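Local coordinates for chitinase (Jonesia denitrificans, PDB 5VG0), which binds copper in the histidine brace of its lytic polysaccharide monooxygenase domain and, as part of a larger chitinase, probably helps degrade chitin, at residues A[76-84]-A[94-102]; A[85-95]-A[107-115]. All coordinates share one frame; numbering follows the deposited sequence.

Interaction 1. Residues A[76-84]-A[94-102]. With CU (copper (II) ion), chain C; PER (peroxide ion), chain D.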
loop_
_atom_site.group_PDB
_atom_site.type_symbol
_atom_site.label_atom_id
_atom_site.label_comp_id
_atom_site.label_asym_id
_atom_site.label_seq_id
_atom_site.Cartn_x
_atom_site.Cartn_y
_atom_site.Cartn_z
ATOM N N ALA A 76 4.335 13.349 -4.134
ATOM C CA ALA A 76 3.976 14.002 -5.383
ATOM C C ALA A 76 2.528 13.614 -5.614
ATOM O O ALA A 76 2.250 12.478 -6.030
ATOM C CB ALA A 76 4.879 13.532 -6.517
ATOM N N PRO A 77 1.587 14.505 -5.340
ATOM C CA PRO A 77 0.153 14.151 -5.378
ATOM C C PRO A 77 -0.447 14.213 -6.782
ATOM O O PRO A 77 -1.139 15.148 -7.191
ATOM C CB PRO A 77 -0.464 15.199 -4.454
ATOM C CG PRO A 77 0.396 16.382 -4.637
ATOM C CD PRO A 77 1.787 15.873 -4.852
ATOM N N HIS A 78 -0.200 13.166 -7.540
ATOM C CA HIS A 78 -0.668 13.105 -8.919
ATOM C C HIS A 78 -2.181 13.095 -8.991
ATOM O O HIS A 78 -2.867 12.544 -8.132
ATOM C CB HIS A 78 -0.169 11.825 -9.557
ATOM C CG HIS A 78 1.297 11.667 -9.443
ATOM N ND1 HIS A 78 2.187 12.612 -9.909
ATOM C CD2 HIS A 78 2.035 10.700 -8.864
ATOM C CE1 HIS A 78 3.414 12.215 -9.644
ATOM N NE2 HIS A 78 3.343 11.059 -9.018
ATOM N N ASN A 79 -2.708 13.655 -10.074
ATOM C CA ASN A 79 -4.124 13.497 -10.354
ATOM C C ASN A 79 -4.464 12.015 -10.365
ATOM O O ASN A 79 -3.716 11.198 -10.907
ATOM C CB ASN A 79 -4.482 14.150 -11.684
ATOM C CG ASN A 79 -4.390 15.654 -11.614
ATOM O OD1 ASN A 79 -3.292 16.202 -11.601
ATOM N ND2 ASN A 79 -5.525 16.324 -11.521
ATOM N N THR A 80 -5.580 11.681 -9.734
ATOM C CA THR A 80 -5.891 10.309 -9.368
ATOM C C THR A 80 -7.256 9.919 -9.903
ATOM O O THR A 80 -8.210 10.698 -9.844
ATOM C CB THR A 80 -5.901 10.208 -7.841
ATOM O OG1 THR A 80 -4.602 10.503 -7.340
ATOM C CG2 THR A 80 -6.305 8.848 -7.357
ATOM N N SER A 81 -7.350 8.683 -10.391
ATOM C CA SER A 81 -8.646 8.111 -10.728
ATOM C C SER A 81 -9.237 7.483 -9.476
ATOM O O SER A 81 -10.074 8.096 -8.816
ATOM C CB SER A 81 -8.530 7.135 -11.892
ATOM O OG SER A 81 -7.547 6.172 -11.612
ATOM N N THR A 82 -8.789 6.293 -9.104
ATOM C CA THR A 82 -9.292 5.600 -7.928
ATOM C C THR A 82 -8.163 5.128 -7.025
ATOM O O THR A 82 -7.035 4.895 -7.455
ATOM C CB THR A 82 -10.146 4.387 -8.304
ATOM O OG1 THR A 82 -9.386 3.512 -9.123
ATOM C CG2 THR A 82 -11.427 4.788 -8.999
ATOM N N TRP A 83 -8.547 4.955 -5.771
ATOM C CA TRP A 83 -7.794 4.218 -4.767
ATOM C C TRP A 83 -8.549 2.912 -4.562
ATOM O O TRP A 83 -9.724 2.926 -4.196
ATOM C CB TRP A 83 -7.751 5.001 -3.454
ATOM C CG TRP A 83 -7.311 6.425 -3.578
ATOM C CD1 TRP A 83 -8.090 7.497 -3.880
ATOM C CD2 TRP A 83 -5.991 6.915 -3.396
ATOM N NE1 TRP A 83 -7.336 8.629 -3.897
ATOM C CE2 TRP A 83 -6.036 8.305 -3.601
ATOM C CE3 TRP A 83 -4.768 6.316 -3.070
ATOM C CZ2 TRP A 83 -4.907 9.098 -3.509
ATOM C CZ3 TRP A 83 -3.654 7.109 -2.966
ATOM C CH2 TRP A 83 -3.726 8.479 -3.192
ATOM N N GLU A 84 -7.897 1.791 -4.808
ATOM C CA GLU A 84 -8.519 0.483 -4.687
ATOM C C GLU A 84 -7.857 -0.279 -3.553
ATOM O O GLU A 84 -6.635 -0.334 -3.469
ATOM C CB GLU A 84 -8.374 -0.315 -5.981
ATOM C CG GLU A 84 -9.137 0.286 -7.149
ATOM C CD GLU A 84 -8.865 -0.447 -8.432
ATOM O OE1 GLU A 84 -7.700 -0.485 -8.852
ATOM O OE2 GLU A 84 -9.830 -1.004 -8.998
ATOM N N THR A 94 -13.405 0.816 -3.030
ATOM C CA THR A 94 -12.864 1.754 -3.997
ATOM C C THR A 94 -13.243 3.160 -3.565
ATOM O O THR A 94 -14.377 3.400 -3.147
ATOM C CB THR A 94 -13.451 1.483 -5.386
ATOM O OG1 THR A 94 -13.154 0.134 -5.756
ATOM C CG2 THR A 94 -12.897 2.415 -6.448
ATOM N N PHE A 95 -12.312 4.089 -3.681
ATOM C CA PHE A 95 -12.569 5.512 -3.475
ATOM C C PHE A 95 -12.262 6.233 -4.771
ATOM O O PHE A 95 -11.177 6.078 -5.328
ATOM C CB PHE A 95 -11.680 6.081 -2.373
ATOM C CG PHE A 95 -11.984 5.547 -1.017
ATOM C CD1 PHE A 95 -11.490 4.317 -0.617
ATOM C CD2 PHE A 95 -12.766 6.259 -0.137
ATOM C CE1 PHE A 95 -11.758 3.825 0.642
ATOM C CE2 PHE A 95 -13.040 5.767 1.124
ATOM C CZ PHE A 95 -12.542 4.545 1.508
ATOM N N ASP A 96 -13.210 7.027 -5.245
ATOM C CA ASP A 96 -13.099 7.738 -6.519
ATOM C C ASP A 96 -12.620 9.159 -6.251
ATOM O O ASP A 96 -13.288 9.924 -5.552
ATOM C CB ASP A 96 -14.475 7.734 -7.182
ATOM C CG ASP A 96 -14.484 8.315 -8.561
ATOM O OD1 ASP A 96 -13.420 8.668 -9.103
ATOM O OD2 ASP A 96 -15.611 8.372 -9.096
ATOM N N GLN A 97 -11.468 9.518 -6.798
ATOM C CA GLN A 97 -10.946 10.872 -6.685
ATOM C C GLN A 97 -11.342 11.742 -7.867
ATOM O O GLN A 97 -11.034 12.941 -7.887
ATOM C CB GLN A 97 -9.419 10.845 -6.533
ATOM C CG GLN A 97 -8.813 12.086 -5.853
ATOM C CD GLN A 97 -9.001 12.072 -4.362
ATOM O OE1 GLN A 97 -8.806 11.069 -3.706
ATOM N NE2 GLN A 97 -9.361 13.200 -3.814
ATOM N N LYS A 98 -12.013 11.165 -8.856
ATOM C CA LYS A 98 -12.634 11.931 -9.930
ATOM C C LYS A 98 -11.615 12.675 -10.788
ATOM O O LYS A 98 -11.927 13.715 -11.378
ATOM C CB LYS A 98 -13.689 12.902 -9.387
ATOM C CG LYS A 98 -14.789 12.251 -8.567
ATOM C CD LYS A 98 -15.933 11.800 -9.424
ATOM C CE LYS A 98 -17.102 11.291 -8.579
ATOM N NZ LYS A 98 -18.122 10.611 -9.420
ATOM N N GLY A 99 -10.407 12.143 -10.906
ATOM C CA GLY A 99 -9.370 12.770 -11.687
ATOM C C GLY A 99 -8.709 13.959 -11.041
ATOM O O GLY A 99 -7.920 14.642 -11.709
ATOM N N GLN A 100 -9.002 14.226 -9.775
ATOM C CA GLN A 100 -8.498 15.385 -9.066
ATOM C C GLN A 100 -7.209 15.060 -8.324
ATOM O O GLN A 100 -6.825 13.914 -8.136
ATOM C CB GLN A 100 -9.540 15.851 -8.058
ATOM C CG GLN A 100 -10.834 16.328 -8.677
ATOM C CD GLN A 100 -11.876 16.686 -7.638
ATOM O OE1 GLN A 100 -11.566 16.827 -6.453
ATOM N NE2 GLN A 100 -13.126 16.807 -8.072
ATOM N N GLN A 101 -6.555 16.108 -7.889
ATOM C CA GLN A 101 -5.358 16.009 -7.070
ATOM C C GLN A 101 -5.750 15.736 -5.620
ATOM O O GLN A 101 -6.598 16.445 -5.066
ATOM C CB GLN A 101 -4.614 17.336 -7.158
ATOM C CG GLN A 101 -3.394 17.502 -6.277
ATOM C CD GLN A 101 -2.677 18.818 -6.564
ATOM O OE1 GLN A 101 -2.638 19.282 -7.714
ATOM N NE2 GLN A 101 -2.134 19.438 -5.522
ATOM N N PRO A 102 -5.154 14.744 -4.977
ATOM C CA PRO A 102 -5.435 14.492 -3.573
ATOM C C PRO A 102 -4.583 15.374 -2.684
ATOM O O PRO A 102 -3.548 15.897 -3.120
ATOM C CB PRO A 102 -5.025 13.024 -3.412
ATOM C CG PRO A 102 -3.905 12.876 -4.354
ATOM C CD PRO A 102 -4.257 13.728 -5.545
HETATM CU CU CU C . 4.944 10.015 -8.418
HETATM O O1 PER D . 5.027 9.154 -10.377
HETATM O O2 PER D . 5.837 10.339 -9.995
HETATM O O HOH W 1 -12.552 -0.397 -8.502
HETATM O O HOH W 2 6.543 11.771 -9.039
#
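W83 and F95 pair backbone to backbone through two nearly straight bonds, W83 N to F95 O and F95 N to W83 O. T82-D96 and E84-T94 flank them as antiparallel non-hydrogen-bonded pairs, with T82 CG2 resting on T94 CG2. The W83 side chain leaves the other face of the hairpin. Its CB passes F95 O, and W83 CD1 lies 4.1 Å from F95 CB. W83 NE1 donates to Q97 OE1 at 2.9 Å, in the amide plane and on a lone pair of that oxygen, although the amide stands almost perpendicular to the indole. Farther along the rim, W83 CZ2 meets P102 CB at 3.9 Å, while T80 CG2 sits over one indole face. Q97 reaches W83 NE1 because its chain bends at chi2 (77°). W124 stacks on W83 as well.

Beyond the strands, Q97 to Q100 form a type I' turn. Q97 N bonds S81 O, and Q100 O accepts from T80 N. N79 ND2 reaches G99 O at 2.9 Å, nearly straight and with that oxygen in its amide plane. P102 CD packs 3.2 Å from H78 O, the same oxygen that accepts a hydrogen bond from T80 OG1. The CB of H78 points away from 94-102: A76 O lies 3.3 Å above the centre of one face of the H78 ring, and H78 NE2 binds copper at 2.0 Å. Peroxide O1 and O2, a water and H1, its N-terminal nitrogen among the ligands, also bind the metal. The loop leading into this hairpin thus supplies the second histidine of the histidine brace, the copper site characteristic of lytic polysaccharide monooxygenases.

Interaction 2. Residues A[85-95]-A[107-115]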
loop_
_atom_site.group_PDB
_atom_site.type_symbol
_atom_site.label_atom_id
_atom_site.label_comp_id
_atom_site.label_asym_id
_atom_site.label_seq_id
_atom_site.Cartn_x
_atom_site.Cartn_y
_atom_site.Cartn_z
ATOM N N TYR A 85 -8.667 -0.866 -2.695
ATOM C CA TYR A 85 -8.197 -1.655 -1.569
ATOM C C TYR A 85 -8.664 -3.086 -1.716
ATOM O O TYR A 85 -9.866 -3.333 -1.826
ATOM C CB TYR A 85 -8.684 -1.065 -0.251
ATOM C CG TYR A 85 -8.130 0.306 0.002
ATOM C CD1 TYR A 85 -6.903 0.465 0.600
ATOM C CD2 TYR A 85 -8.794 1.442 -0.394
ATOM C CE1 TYR A 85 -6.361 1.702 0.823
ATOM C CE2 TYR A 85 -8.246 2.709 -0.158
ATOM C CZ TYR A 85 -7.026 2.827 0.453
ATOM O OH TYR A 85 -6.442 4.041 0.701
ATOM N N PHE A 86 -7.711 -3.998 -1.722
ATOM C CA PHE A 86 -7.945 -5.429 -1.853
ATOM C C PHE A 86 -7.627 -6.095 -0.527
ATOM O O PHE A 86 -6.707 -5.683 0.179
ATOM C CB PHE A 86 -7.017 -6.043 -2.919
ATOM C CG PHE A 86 -7.210 -5.511 -4.305
ATOM C CD1 PHE A 86 -6.695 -4.284 -4.683
ATOM C CD2 PHE A 86 -7.882 -6.267 -5.248
ATOM C CE1 PHE A 86 -6.891 -3.810 -5.969
ATOM C CE2 PHE A 86 -8.068 -5.786 -6.524
ATOM C CZ PHE A 86 -7.566 -4.558 -6.880
ATOM N N VAL A 87 -8.378 -7.129 -0.179
ATOM C CA VAL A 87 -8.076 -7.964 0.972
ATOM C C VAL A 87 -7.767 -9.348 0.430
ATOM O O VAL A 87 -8.613 -9.970 -0.217
ATOM C CB VAL A 87 -9.230 -7.982 1.981
ATOM C CG1 VAL A 87 -8.944 -8.965 3.109
ATOM C CG2 VAL A 87 -9.479 -6.568 2.482
ATOM N N ASP A 88 -6.542 -9.807 0.644
ATOM C CA ASP A 88 -6.090 -11.104 0.141
ATOM C C ASP A 88 -6.385 -11.257 -1.352
ATOM O O ASP A 88 -6.795 -12.315 -1.815
ATOM C CB ASP A 88 -6.693 -12.244 0.948
ATOM C CG ASP A 88 -6.460 -12.099 2.427
ATOM O OD1 ASP A 88 -5.378 -11.650 2.855
ATOM O OD2 ASP A 88 -7.389 -12.465 3.168
ATOM N N GLY A 89 -6.196 -10.184 -2.117
ATOM C CA GLY A 89 -6.274 -10.241 -3.558
ATOM C C GLY A 89 -7.635 -9.982 -4.152
ATOM O O GLY A 89 -7.754 -9.978 -5.386
ATOM N N GLN A 90 -8.665 -9.770 -3.332
ATOM C CA GLN A 90 -10.020 -9.521 -3.809
ATOM C C GLN A 90 -10.433 -8.104 -3.458
ATOM O O GLN A 90 -10.201 -7.621 -2.349
ATOM C CB GLN A 90 -11.004 -10.511 -3.203
ATOM C CG GLN A 90 -11.032 -11.887 -3.902
ATOM C CD GLN A 90 -9.770 -12.696 -3.671
ATOM O OE1 GLN A 90 -9.440 -13.051 -2.539
ATOM N NE2 GLN A 90 -9.053 -12.990 -4.743
ATOM N N LEU A 91 -11.040 -7.430 -4.415
ATOM C CA LEU A 91 -11.374 -6.031 -4.243
ATOM C C LEU A 91 -12.389 -5.868 -3.121
ATOM O O LEU A 91 -13.427 -6.532 -3.095
ATOM C CB LEU A 91 -11.933 -5.483 -5.558
ATOM C CG LEU A 91 -12.281 -3.998 -5.580
ATOM C CD1 LEU A 91 -11.056 -3.116 -5.361
ATOM C CD2 LEU A 91 -12.972 -3.637 -6.890
ATOM N N HIS A 92 -12.092 -4.949 -2.214
ATOM C CA HIS A 92 -12.895 -4.720 -1.028
ATOM C C HIS A 92 -13.587 -3.367 -1.047
ATOM O O HIS A 92 -14.791 -3.288 -0.809
ATOM C CB HIS A 92 -11.976 -4.843 0.196
ATOM C CG HIS A 92 -12.689 -4.763 1.492
ATOM N ND1 HIS A 92 -13.405 -5.817 2.000
ATOM C CD2 HIS A 92 -12.789 -3.765 2.394
ATOM C CE1 HIS A 92 -13.928 -5.470 3.159
ATOM N NE2 HIS A 92 -13.580 -4.225 3.414
ATOM N N GLN A 93 -12.862 -2.288 -1.340
ATOM C CA GLN A 93 -13.417 -0.942 -1.386
ATOM C C GLN A 93 -12.679 -0.119 -2.421
ATOM O O GLN A 93 -11.484 -0.289 -2.616
ATOM C CB GLN A 93 -13.268 -0.194 -0.051
ATOM C CG GLN A 93 -14.315 -0.543 0.961
ATOM C CD GLN A 93 -14.066 0.110 2.306
ATOM O OE1 GLN A 93 -13.795 -0.571 3.265
ATOM N NE2 GLN A 93 -14.172 1.427 2.379
ATOM N N THR A 94 -13.405 0.816 -3.030
ATOM C CA THR A 94 -12.864 1.754 -3.997
ATOM C C THR A 94 -13.243 3.160 -3.565
ATOM O O THR A 94 -14.377 3.400 -3.147
ATOM C CB THR A 94 -13.451 1.483 -5.386
ATOM O OG1 THR A 94 -13.154 0.134 -5.756
ATOM C CG2 THR A 94 -12.897 2.415 -6.448
ATOM N N PHE A 95 -12.312 4.089 -3.681
ATOM C CA PHE A 95 -12.569 5.512 -3.475
ATOM C C PHE A 95 -12.262 6.233 -4.771
ATOM O O PHE A 95 -11.177 6.078 -5.328
ATOM C CB PHE A 95 -11.680 6.081 -2.373
ATOM C CG PHE A 95 -11.984 5.547 -1.017
ATOM C CD1 PHE A 95 -11.490 4.317 -0.617
ATOM C CD2 PHE A 95 -12.766 6.259 -0.137
ATOM C CE1 PHE A 95 -11.758 3.825 0.642
ATOM C CE2 PHE A 95 -13.040 5.767 1.124
ATOM C CZ PHE A 95 -12.542 4.545 1.508
ATOM N N THR A 107 -6.443 10.277 4.439
ATOM C CA THR A 107 -6.919 9.176 5.259
ATOM C C THR A 107 -8.202 8.615 4.666
ATOM O O THR A 107 -9.124 9.368 4.350
ATOM C CB THR A 107 -7.105 9.626 6.707
ATOM O OG1 THR A 107 -5.835 10.071 7.218
ATOM C CG2 THR A 107 -7.636 8.505 7.568
ATOM N N HIS A 108 -8.258 7.295 4.543
ATOM C CA HIS A 108 -9.447 6.568 4.140
ATOM C C HIS A 108 -9.855 5.622 5.255
ATOM O O HIS A 108 -9.008 5.014 5.897
ATOM C CB HIS A 108 -9.148 5.725 2.916
ATOM C CG HIS A 108 -8.990 6.515 1.665
ATOM N ND1 HIS A 108 -8.117 6.151 0.669
ATOM C CD2 HIS A 108 -9.610 7.632 1.232
ATOM C CE1 HIS A 108 -8.201 7.010 -0.322
ATOM N NE2 HIS A 108 -9.096 7.922 -0.007
ATOM N N THR A 109 -11.147 5.474 5.453
ATOM C CA THR A 109 -11.672 4.535 6.431
ATOM C C THR A 109 -12.127 3.270 5.727
ATOM O O THR A 109 -13.037 3.308 4.896
ATOM C CB THR A 109 -12.831 5.141 7.218
ATOM O OG1 THR A 109 -12.390 6.353 7.831
ATOM C CG2 THR A 109 -13.332 4.180 8.284
ATOM N N LEU A 110 -11.498 2.156 6.068
ATOM C CA LEU A 110 -11.921 0.845 5.599
ATOM C C LEU A 110 -12.820 0.235 6.662
ATOM O O LEU A 110 -12.579 0.394 7.864
ATOM C CB LEU A 110 -10.711 -0.064 5.389
ATOM C CG LEU A 110 -9.693 0.407 4.362
ATOM C CD1 LEU A 110 -8.645 -0.667 4.138
ATOM C CD2 LEU A 110 -10.336 0.803 3.055
ATOM N N THR A 111 -13.872 -0.454 6.220
ATOM C CA THR A 111 -14.810 -1.091 7.136
ATOM C C THR A 111 -15.021 -2.543 6.728
ATOM O O THR A 111 -14.692 -2.955 5.615
ATOM C CB THR A 111 -16.188 -0.383 7.206
ATOM O OG1 THR A 111 -16.932 -0.634 6.016
ATOM C CG2 THR A 111 -16.041 1.093 7.461
ATOM N N ASP A 112 -15.583 -3.327 7.643
ATOM C CA ASP A 112 -15.967 -4.706 7.341
ATOM C C ASP A 112 -14.766 -5.535 6.901
ATOM O O ASP A 112 -14.873 -6.389 6.023
ATOM C CB ASP A 112 -17.097 -4.766 6.303
ATOM C CG ASP A 112 -17.659 -6.148 6.108
ATOM O OD1 ASP A 112 -17.688 -6.942 7.064
ATOM O OD2 ASP A 112 -18.108 -6.430 4.986
ATOM N N LEU A 113 -13.624 -5.322 7.546
ATOM C CA LEU A 113 -12.477 -6.186 7.291
ATOM C C LEU A 113 -12.660 -7.519 8.017
ATOM O O LEU A 113 -13.096 -7.543 9.166
ATOM C CB LEU A 113 -11.195 -5.527 7.770
ATOM C CG LEU A 113 -10.808 -4.258 7.022
ATOM C CD1 LEU A 113 -9.635 -3.586 7.693
ATOM C CD2 LEU A 113 -10.487 -4.531 5.581
ATOM N N PRO A 114 -12.340 -8.633 7.366
ATOM C CA PRO A 114 -12.503 -9.937 8.009
ATOM C C PRO A 114 -11.503 -10.114 9.136
ATOM O O PRO A 114 -10.374 -9.626 9.079
ATOM C CB PRO A 114 -12.236 -10.920 6.869
ATOM C CG PRO A 114 -11.300 -10.173 5.965
ATOM C CD PRO A 114 -11.748 -8.746 6.022
ATOM N N THR A 115 -11.916 -10.848 10.163
ATOM C CA THR A 115 -11.021 -11.078 11.289
ATOM C C THR A 115 -9.916 -12.059 10.910
ATOM O O THR A 115 -10.036 -12.837 9.961
ATOM C CB THR A 115 -11.775 -11.567 12.536
ATOM O OG1 THR A 115 -12.403 -12.823 12.276
ATOM C CG2 THR A 115 -12.829 -10.557 12.982
#
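F95 and H108 both hold CG anti to their carbonyl carbons (chi1 -67° and -73°), which swings the two rings from facing strands into one stack. The centroids are 4.0 Å apart and the planes 9° from parallel. The side chains run past each other in opposite directions, so F95 CB lies over the imidazole and H108 CB over the phenyl face. The rim of the phenyl ring meets T109 O at CZ and L110 CD2 at CE1. Y85 approaches H108 differently: its OH lies in the imidazole plane and shares a 2.7 Å hydrogen bond with H108 ND1, the two rings standing nearly perpendicular, rim to rim. W72 NE1 is a second partner of that hydroxyl. The histidine is thus held at its edge and over a face, and an alanine in place of F95 would probably uncover that imidazole face and leave a gap beside L110 CD2, which also packs over one face of Y85.

Farther along, H92 and Q93 both lie opposite Y85, whose O accepts from both their backbone nitrogens. This classic beta bulge lets two consecutive side chains face 107-115. H92 NE2 donates to T111 O at 2.8 Å, nearly straight and in the ring plane. Q93 uses both ends of its amide: OE1 takes T111 N at 3.0 Å on a lone pair, and NE2 gives a weak bond to T109 O at 3.3 Å. Nearer the hairpin turn, V87 CG2 touches L113 CD2, and V87 CG1 touches the P114 ring at CG, 3.9 Å away. The hairpin and strand 105-110 thus pack sheet against sheet, as in the immunoglobulin-like beta sandwich of this monooxygenase family.

In the fold
Both interactions use the hairpin of strands 80-87 and 90-96, and their centres lie 16 Å apart. Interaction 1 joins the two arms at the open end of the hairpin and the loops that flank them, near the copper; interaction 2 takes the end with the connecting turn and sets it against strand 105-110 of the three-stranded sheet and the loop that follows it. Their segments alternate along the chain, 76-84, 85-95, 94-102 and 107-115, and share T94 and F95. They touch where W83 CG meets H108 CE1 at 3.4 Å, in an edge-to-face ring pair. One hairpin therefore links the sandwich interior to the surface loop carrying H78, all within the monooxygenase domain.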